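Local atomic coordinates of cellulase (Bacteroides salanitronis, PDB entry 6WQY), a protein that probably hydrolyses beta-1,4-glucans such as cellulose, as a broad-specificity GH5_4 endoglucanase, this chain being the glycoside hydrolase family 5 part of a longer protein. Residues A59-A68 with V104-L113; A249-D257 with W281-F291. All blocks are in the same frame, centred on the assembly; numbering follows the deposited sequence.

Contact 1. Residues A59-A68 with V104-L113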
loop_
_atom_site.group_PDB
_atom_site.type_symbol
_atom_site.label_atom_id
_atom_site.label_comp_id
_atom_site.label_asym_id
_atom_site.label_seq_id
_atom_site.Cartn_x
_atom_site.Cartn_y
_atom_site.Cartn_z
ATOM N N ALA A 59 0.468 18.429 -0.461
ATOM C CA ALA A 59 1.484 17.888 0.438
ATOM C C ALA A 59 2.771 18.695 0.339
ATOM O O ALA A 59 3.088 19.270 -0.708
ATOM C CB ALA A 59 1.753 16.421 0.109
ATOM N N THR A 60 3.539 18.703 1.438
ATOM C CA THR A 60 4.712 19.552 1.572
ATOM C C THR A 60 5.861 18.797 2.230
ATOM O O THR A 60 5.673 17.761 2.870
ATOM C CB THR A 60 4.394 20.731 2.495
ATOM O OG1 THR A 60 4.021 20.177 3.775
ATOM C CG2 THR A 60 3.278 21.593 1.937
ATOM N N GLN A 61 7.059 19.382 2.115
ATOM C CA GLN A 61 8.193 18.888 2.886
ATOM C C GLN A 61 7.887 18.883 4.376
ATOM O O GLN A 61 8.312 17.981 5.103
ATOM C CB GLN A 61 9.431 19.742 2.609
ATOM C CG GLN A 61 10.684 19.227 3.284
ATOM C CD GLN A 61 11.120 17.907 2.698
ATOM O OE1 GLN A 61 11.471 17.824 1.526
ATOM N NE2 GLN A 61 11.033 16.853 3.486
ATOM N N ALA A 62 7.157 19.891 4.855
ATOM C CA ALA A 62 6.854 19.976 6.277
ATOM C C ALA A 62 6.127 18.731 6.767
ATOM O O ALA A 62 6.365 18.263 7.886
ATOM C CB ALA A 62 6.036 21.229 6.583
ATOM N N LEU A 63 5.223 18.180 5.958
ATOM C CA LEU A 63 4.552 16.938 6.340
ATOM C C LEU A 63 5.561 15.812 6.514
ATOM O O LEU A 63 5.534 15.084 7.509
ATOM C CB LEU A 63 3.506 16.542 5.296
ATOM C CG LEU A 63 2.953 15.123 5.478
ATOM C CD1 LEU A 63 2.146 14.977 6.767
ATOM C CD2 LEU A 63 2.163 14.704 4.261
ATOM N N PHE A 64 6.442 15.627 5.535
ATOM C CA PHE A 64 7.379 14.508 5.584
ATOM C C PHE A 64 8.374 14.662 6.717
ATOM O O PHE A 64 8.732 13.672 7.362
ATOM C CB PHE A 64 8.012 14.310 4.208
ATOM C CG PHE A 64 7.067 13.666 3.233
ATOM C CD1 PHE A 64 6.090 14.402 2.590
ATOM C CD2 PHE A 64 7.133 12.305 2.996
ATOM C CE1 PHE A 64 5.200 13.785 1.725
ATOM C CE2 PHE A 64 6.271 11.688 2.128
ATOM C CZ PHE A 64 5.297 12.425 1.493
ATOM N N ASP A 65 8.794 15.893 7.009
ATOM C CA ASP A 65 9.639 16.118 8.169
ATOM C C ASP A 65 8.917 15.703 9.442
ATOM O O ASP A 65 9.513 15.099 10.344
ATOM C CB ASP A 65 10.008 17.596 8.250
ATOM C CG ASP A 65 10.970 18.047 7.172
ATOM O OD1 ASP A 65 11.538 17.215 6.442
ATOM O OD2 ASP A 65 11.173 19.280 7.064
ATOM N N ALA A 66 7.619 16.020 9.526
ATOM C CA ALA A 66 6.831 15.654 10.692
ATOM C C ALA A 66 6.685 14.141 10.804
ATOM O O ALA A 66 6.742 13.595 11.915
ATOM C CB ALA A 66 5.462 16.334 10.642
ATOM N N LEU A 67 6.493 13.444 9.681
ATOM C CA LEU A 67 6.385 11.984 9.726
ATOM C C LEU A 67 7.668 11.367 10.274
ATOM O O LEU A 67 7.632 10.452 11.105
ATOM C CB LEU A 67 6.105 11.444 8.328
ATOM C CG LEU A 67 4.743 11.808 7.748
ATOM C CD1 LEU A 67 4.672 11.447 6.284
ATOM C CD2 LEU A 67 3.621 11.128 8.504
ATOM N N ALA A 68 8.819 11.839 9.788
ATOM C CA ALA A 68 10.096 11.326 10.265
ATOM C C ALA A 68 10.297 11.664 11.734
ATOM O O ALA A 68 10.729 10.811 12.524
ATOM C CB ALA A 68 11.234 11.885 9.412
ATOM N N VAL A 104 7.091 14.829 -4.401
ATOM C CA VAL A 104 6.649 14.147 -3.193
ATOM C C VAL A 104 7.630 13.041 -2.816
ATOM O O VAL A 104 7.982 12.900 -1.639
ATOM C CB VAL A 104 5.200 13.656 -3.363
ATOM C CG1 VAL A 104 4.738 12.917 -2.118
ATOM C CG2 VAL A 104 4.278 14.837 -3.636
ATOM N N VAL A 105 8.116 12.275 -3.796
ATOM C CA VAL A 105 9.206 11.331 -3.540
ATOM C C VAL A 105 10.394 12.042 -2.912
ATOM O O VAL A 105 11.019 11.538 -1.971
ATOM C CB VAL A 105 9.601 10.612 -4.845
ATOM C CG1 VAL A 105 10.911 9.865 -4.674
ATOM C CG2 VAL A 105 8.502 9.663 -5.283
ATOM N N GLY A 106 10.725 13.226 -3.423
ATOM C CA GLY A 106 11.845 13.983 -2.891
ATOM C C GLY A 106 11.643 14.458 -1.475
ATOM O O GLY A 106 12.607 14.540 -0.708
ATOM N N TYR A 107 10.398 14.762 -1.094
ATOM C CA TYR A 107 10.139 15.111 0.297
ATOM C C TYR A 107 10.482 13.935 1.200
ATOM O O TYR A 107 11.088 14.101 2.260
ATOM C CB TYR A 107 8.663 15.445 0.519
ATOM C CG TYR A 107 8.069 16.603 -0.238
ATOM C CD1 TYR A 107 8.830 17.667 -0.700
ATOM C CD2 TYR A 107 6.708 16.620 -0.493
ATOM C CE1 TYR A 107 8.235 18.721 -1.397
ATOM C CE2 TYR A 107 6.115 17.652 -1.169
ATOM C CZ TYR A 107 6.870 18.695 -1.631
ATOM O OH TYR A 107 6.242 19.718 -2.327
ATOM N N ALA A 108 10.071 12.730 0.801
ATOM C CA ALA A 108 10.382 11.546 1.593
ATOM C C ALA A 108 11.884 11.325 1.660
ATOM O O ALA A 108 12.438 11.065 2.735
ATOM C CB ALA A 108 9.691 10.325 0.990
ATOM N N GLU A 109 12.564 11.452 0.525
ATOM C CA GLU A 109 13.995 11.240 0.482
ATOM C C GLU A 109 14.702 12.207 1.421
ATOM O O GLU A 109 15.559 11.807 2.214
ATOM C CB GLU A 109 14.498 11.438 -0.943
ATOM C CG GLU A 109 15.936 11.001 -1.130
ATOM C CD GLU A 109 16.436 11.183 -2.546
ATOM O OE1 GLU A 109 15.755 11.861 -3.339
ATOM O OE2 GLU A 109 17.511 10.643 -2.863
ATOM N N SER A 110 14.349 13.493 1.335
ATOM C CA SER A 110 14.970 14.532 2.149
ATOM C C SER A 110 14.795 14.248 3.631
ATOM O O SER A 110 15.698 14.504 4.434
ATOM C CB SER A 110 14.343 15.883 1.788
ATOM O OG SER A 110 14.789 16.898 2.675
ATOM N N ALA A 111 13.625 13.754 4.016
ATOM C CA ALA A 111 13.313 13.457 5.406
ATOM C C ALA A 111 13.871 12.133 5.887
ATOM O O ALA A 111 13.656 11.785 7.056
ATOM C CB ALA A 111 11.799 13.507 5.619
ATOM N N GLY A 112 14.584 11.391 5.045
ATOM C CA GLY A 112 15.171 10.141 5.478
ATOM C C GLY A 112 14.191 9.000 5.571
ATOM O O GLY A 112 14.390 8.086 6.376
ATOM N N LEU A 113 13.135 9.029 4.773
ATOM C CA LEU A 113 12.112 7.998 4.750
ATOM C C LEU A 113 12.253 7.148 3.496
ATOM O O LEU A 113 12.694 7.625 2.444
ATOM C CB LEU A 113 10.730 8.652 4.764
ATOM C CG LEU A 113 10.425 9.511 5.989
ATOM C CD1 LEU A 113 9.273 10.455 5.728
ATOM C CD2 LEU A 113 10.119 8.619 7.185
HETATM O O HOH W 1 13.958 17.512 5.226
#

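Contact 2. Residues A249-D257 with W281-F291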
loop_
_atom_site.group_PDB
_atom_site.type_symbol
_atom_site.label_atom_id
_atom_site.label_comp_id
_atom_site.label_asym_id
_atom_site.label_seq_id
_atom_site.Cartn_x
_atom_site.Cartn_y
_atom_site.Cartn_z
ATOM N N ALA A 249 2.363 -7.600 -1.838
ATOM C CA ALA A 249 1.569 -6.557 -1.205
ATOM C C ALA A 249 0.175 -7.074 -0.886
ATOM O O ALA A 249 -0.501 -7.591 -1.772
ATOM C CB ALA A 249 1.446 -5.356 -2.148
ATOM N N VAL A 250 -0.268 -6.906 0.376
ATOM C CA VAL A 250 -1.646 -7.173 0.773
ATOM C C VAL A 250 -2.172 -5.962 1.536
ATOM O O VAL A 250 -1.411 -5.150 2.053
ATOM C CB VAL A 250 -1.802 -8.455 1.615
ATOM C CG1 VAL A 250 -1.413 -9.679 0.803
ATOM C CG2 VAL A 250 -1.016 -8.374 2.901
ATOM N N HIS A 251 -3.496 -5.867 1.631
ATOM C CA HIS A 251 -4.147 -4.863 2.471
ATOM C C HIS A 251 -4.951 -5.584 3.541
ATOM O O HIS A 251 -5.445 -6.696 3.317
ATOM C CB HIS A 251 -5.062 -3.935 1.655
ATOM C CG HIS A 251 -4.321 -3.098 0.654
ATOM N ND1 HIS A 251 -4.944 -2.281 -0.262
ATOM C CD2 HIS A 251 -2.995 -2.943 0.441
ATOM C CE1 HIS A 251 -4.035 -1.661 -1.001
ATOM N NE2 HIS A 251 -2.838 -2.044 -0.599
ATOM N N PHE A 252 -5.086 -4.955 4.712
ATOM C CA PHE A 252 -5.734 -5.612 5.840
ATOM C C PHE A 252 -6.504 -4.596 6.666
ATOM O O PHE A 252 -5.897 -3.819 7.410
ATOM C CB PHE A 252 -4.725 -6.339 6.732
ATOM C CG PHE A 252 -5.362 -7.070 7.878
ATOM C CD1 PHE A 252 -5.946 -8.315 7.684
ATOM C CD2 PHE A 252 -5.399 -6.516 9.150
ATOM C CE1 PHE A 252 -6.530 -8.992 8.735
ATOM C CE2 PHE A 252 -5.986 -7.190 10.198
ATOM C CZ PHE A 252 -6.551 -8.424 9.988
ATOM N N TYR A 253 -7.826 -4.654 6.573
ATOM C CA TYR A 253 -8.719 -3.792 7.334
ATOM C C TYR A 253 -9.698 -4.602 8.180
ATOM O O TYR A 253 -10.655 -4.038 8.737
ATOM C CB TYR A 253 -9.503 -2.883 6.405
ATOM C CG TYR A 253 -8.711 -1.810 5.690
ATOM C CD1 TYR A 253 -8.330 -0.662 6.369
ATOM C CD2 TYR A 253 -8.396 -1.918 4.340
ATOM C CE1 TYR A 253 -7.669 0.361 5.721
ATOM C CE2 TYR A 253 -7.716 -0.902 3.689
ATOM C CZ TYR A 253 -7.362 0.241 4.381
ATOM O OH TYR A 253 -6.766 1.322 3.779
ATOM N N ASP A 254 -9.496 -5.909 8.307
ATOM C CA ASP A 254 -10.522 -6.736 8.926
ATOM C C ASP A 254 -10.726 -6.339 10.387
ATOM O O ASP A 254 -9.744 -6.206 11.123
ATOM C CB ASP A 254 -10.122 -8.212 8.921
ATOM C CG ASP A 254 -10.037 -8.827 7.544
ATOM O OD1 ASP A 254 -10.411 -8.181 6.535
ATOM O OD2 ASP A 254 -9.606 -10.027 7.489
ATOM N N PRO A 255 -11.973 -6.211 10.864
ATOM C CA PRO A 255 -13.240 -6.238 10.117
ATOM C C PRO A 255 -13.575 -4.820 9.661
ATOM O O PRO A 255 -13.649 -3.910 10.510
ATOM C CB PRO A 255 -14.240 -6.758 11.150
ATOM C CG PRO A 255 -13.690 -6.291 12.475
ATOM C CD PRO A 255 -12.209 -6.046 12.311
ATOM N N ILE A 256 -13.777 -4.612 8.357
ATOM C CA ILE A 256 -13.956 -3.263 7.834
ATOM C C ILE A 256 -15.146 -2.553 8.458
ATOM O O ILE A 256 -15.133 -1.323 8.600
ATOM C CB ILE A 256 -14.016 -3.289 6.293
ATOM C CG1 ILE A 256 -14.018 -1.875 5.708
ATOM C CG2 ILE A 256 -15.219 -4.067 5.806
ATOM C CD1 ILE A 256 -12.734 -1.111 5.908
ATOM N N ASP A 257 -16.202 -3.278 8.831
ATOM C CA ASP A 257 -17.322 -2.595 9.467
ATOM C C ASP A 257 -16.879 -1.859 10.726
ATOM O O ASP A 257 -17.430 -0.798 11.044
ATOM C CB ASP A 257 -18.438 -3.589 9.805
ATOM C CG ASP A 257 -19.227 -4.024 8.580
ATOM O OD1 ASP A 257 -18.974 -3.499 7.471
ATOM O OD2 ASP A 257 -20.103 -4.905 8.728
ATOM N N TRP A 281 -17.403 -10.727 13.725
ATOM C CA TRP A 281 -16.230 -11.496 13.336
ATOM C C TRP A 281 -15.021 -10.578 13.441
ATOM O O TRP A 281 -15.138 -9.394 13.765
ATOM C CB TRP A 281 -16.388 -12.035 11.909
ATOM C CG TRP A 281 -16.248 -10.961 10.881
ATOM C CD1 TRP A 281 -17.162 -9.986 10.583
ATOM C CD2 TRP A 281 -15.126 -10.742 10.019
ATOM N NE1 TRP A 281 -16.673 -9.176 9.595
ATOM C CE2 TRP A 281 -15.425 -9.615 9.230
ATOM C CE3 TRP A 281 -13.897 -11.383 9.834
ATOM C CZ2 TRP A 281 -14.549 -9.121 8.266
ATOM C CZ3 TRP A 281 -13.030 -10.887 8.884
ATOM C CH2 TRP A 281 -13.364 -9.771 8.106
ATOM N N GLY A 282 -13.846 -11.135 13.175
ATOM C CA GLY A 282 -12.672 -10.318 12.930
ATOM C C GLY A 282 -11.893 -9.873 14.147
ATOM O O GLY A 282 -11.218 -8.840 14.088
ATOM N N ASP A 283 -11.965 -10.623 15.242
ATOM C CA ASP A 283 -11.232 -10.288 16.464
ATOM C C ASP A 283 -9.797 -10.794 16.408
ATOM O O ASP A 283 -9.263 -11.020 15.315
ATOM C CB ASP A 283 -12.046 -10.762 17.672
ATOM C CG ASP A 283 -13.357 -9.998 17.790
ATOM O OD1 ASP A 283 -13.322 -8.752 17.794
ATOM O OD2 ASP A 283 -14.420 -10.657 17.874
ATOM N N GLU A 284 -9.154 -10.927 17.566
ATOM C CA GLU A 284 -7.718 -11.175 17.608
ATOM C C GLU A 284 -7.313 -12.409 16.817
ATOM O O GLU A 284 -6.259 -12.412 16.165
ATOM C CB GLU A 284 -7.272 -11.351 19.067
ATOM C CG GLU A 284 -7.354 -10.096 19.937
ATOM C CD GLU A 284 -8.705 -9.853 20.595
ATOM O OE1 GLU A 284 -9.736 -10.419 20.152
ATOM O OE2 GLU A 284 -8.729 -9.080 21.599
ATOM N N ASP A 285 -8.120 -13.476 16.895
ATOM C CA ASP A 285 -7.785 -14.721 16.217
ATOM C C ASP A 285 -7.821 -14.569 14.702
ATOM O O ASP A 285 -7.144 -15.325 13.989
ATOM C CB ASP A 285 -8.729 -15.837 16.665
ATOM C CG ASP A 285 -10.190 -15.499 16.434
ATOM O OD1 ASP A 285 -10.617 -14.392 16.823
ATOM O OD2 ASP A 285 -10.915 -16.346 15.868
ATOM N N ASN A 286 -8.614 -13.629 14.179
ATOM C CA ASN A 286 -8.578 -13.361 12.748
ATOM C C ASN A 286 -7.280 -12.665 12.350
ATOM O O ASN A 286 -6.716 -12.953 11.286
ATOM C CB ASN A 286 -9.781 -12.535 12.304
ATOM C CG ASN A 286 -9.812 -12.344 10.803
ATOM O OD1 ASN A 286 -10.034 -13.310 10.057
ATOM N ND2 ASN A 286 -9.572 -11.126 10.347
ATOM N N VAL A 287 -6.801 -11.732 13.174
ATOM C CA VAL A 287 -5.541 -11.067 12.868
ATOM C C VAL A 287 -4.416 -12.086 12.770
ATOM O O VAL A 287 -3.680 -12.152 11.774
ATOM C CB VAL A 287 -5.221 -9.998 13.928
ATOM C CG1 VAL A 287 -3.887 -9.330 13.594
ATOM C CG2 VAL A 287 -6.320 -8.969 14.045
ATOM N N THR A 288 -4.247 -12.890 13.815
ATOM C CA THR A 288 -3.151 -13.855 13.800
ATOM C C THR A 288 -3.401 -14.966 12.789
ATOM O O THR A 288 -2.456 -15.443 12.142
ATOM C CB THR A 288 -2.895 -14.427 15.195
ATOM O OG1 THR A 288 -4.096 -15.003 15.691
ATOM C CG2 THR A 288 -2.428 -13.340 16.146
ATOM N N GLY A 289 -4.657 -15.381 12.611
ATOM C CA GLY A 289 -4.939 -16.415 11.634
ATOM C C GLY A 289 -4.630 -15.987 10.215
ATOM O O GLY A 289 -4.073 -16.753 9.420
ATOM N N GLN A 290 -5.007 -14.761 9.861
ATOM C CA GLN A 290 -4.731 -14.259 8.521
ATOM C C GLN A 290 -3.246 -14.015 8.329
ATOM O O GLN A 290 -2.691 -14.336 7.269
ATOM C CB GLN A 290 -5.538 -12.990 8.268
ATOM C CG GLN A 290 -7.033 -13.223 8.210
ATOM C CD GLN A 290 -7.399 -14.228 7.141
ATOM O OE1 GLN A 290 -7.547 -15.415 7.420
ATOM N NE2 GLN A 290 -7.537 -13.757 5.909
ATOM N N PHE A 291 -2.583 -13.415 9.319
ATOM C CA PHE A 291 -1.156 -13.160 9.152
ATOM C C PHE A 291 -0.367 -14.473 9.135
ATOM O O PHE A 291 0.679 -14.555 8.468
ATOM C CB PHE A 291 -0.631 -12.198 10.220
ATOM C CG PHE A 291 -1.150 -10.785 10.109
ATOM C CD1 PHE A 291 -2.063 -10.400 9.150
ATOM C CD2 PHE A 291 -0.696 -9.826 10.998
ATOM C CE1 PHE A 291 -2.527 -9.088 9.093
ATOM C CE2 PHE A 291 -1.156 -8.524 10.953
ATOM C CZ PHE A 291 -2.068 -8.155 10.006
HETATM O O HOH W 2 -9.200 -8.862 12.152
HETATM O O HOH W 3 -7.454 -10.862 5.760
HETATM O O HOH W 4 -19.239 -7.210 9.868
#

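Contact 1. Residues A59-A68 with V104-L113
Gln-61 runs alongside Tyr-107 and ends on its backbone carbonyl. Gln-61 CB lies 4.0 Å from Tyr-107 CD1. The chain leaves with CG anti to the backbone N (chi1 -175°), then bends at chi2, which brings the amide up against helix 95-110. Gln-61 CD lies 3.8 Å from Tyr-107 CA and near Ser-110 OG. Gln-61 OE1 comes 3.3 Å from Tyr-107 CA and also rests on Ser-110 CB. Gln-61 NE2 donates an almost straight bond to Tyr-107 O (3.0 Å, 162°), close to its own amide plane. NE2 also donates to Asp-65 OD1, meeting it from above the carboxylate plane. Tyr-107 O also accepts a bond from Ala-111 N, so two donors grip it. A water joins Asp-65 OD1 to Ser-110 OG.

The Tyr-107 ring lies over the start of helix 61-70. Gln-61 N sits above the ring centre, and Tyr-107 OH is hydrogen-bonded to Arg-100 NH1. One face of the Phe-64 ring takes Tyr-107 CB, 3.5 Å from Phe-64 CD1. Its tip CZ meets Val-104 CG1 at 3.7 Å. Leu-113 CD1 is at the ring edge, and Val-75 of strand 74-77 also touches Phe-64.

The axes of 61-68 and 104-110, on neighbouring outer helices of the TIM barrel, come within 8.6 Å and cross at -37°. The two NE2 bonds fix the rotation of the Gln-61 amide on the more open side, while Phe-64 packs toward the strands.

Contact 2. Residues A249-D257 with W281-F291
Asp-254 OD2 is held by two donors. Asn-286 ND2 reaches its anti lone pair (3.1 Å, 163°), with the acceptor almost in the amide plane. A water adds a second bond at 2.9 Å and links OD2 to Gln-290 NE2. Gln-290 is itself anchored by Asp-229 and, through OE1, by Lys-293. A second water accepts from Asn-286 ND2 and donates to both Asp-254 O and Gly-282 O, so it bridges the two backbones.

The contact belongs to a beta-alpha-beta crossover of the TIM barrel. Strand 246-251 leads through a long connection, which includes the short helix 256-259, into helix 284-299, and strand 305-310 follows in parallel beside the first. Phe-252 marks the inner end of the contact. Its CG is anti to the backbone N (chi1 -178°), which carries the ring to the helix. There Phe-291 points an edge at one face, its CE1 3.7 Å from Phe-252 CG. Asp-254 N covers the other face.

At the outer end, the peptide bond before Pro-255 is cis. Pro-255 CB makes a CH-pi contact over the face of the five-membered ring of Trp-281, 3.6 Å from Trp-281 CE2. Asp-254 CG meets Trp-281 CH2 obliquely at 3.5 Å.

How the contacts relate
Both contacts lie in the same barrel domain, on opposite sides of the chain's centre. Their centres are about 30 Å apart and their nearest atoms about 15 Å, so they do not touch. They share no helix or strand. Contact 1 joins two successive outer helices and is partly buried. Contact 2 is more buried and joins the end of a strand, with its following loop, to the helix that comes later. Each has one direct hydrogen bond from a side-chain amide. In contact 1 the acceptor is a backbone carbonyl, in contact 2 a carboxylate. Three waters bridge the segments of contact 2, one of them weakly, and one water those of contact 1.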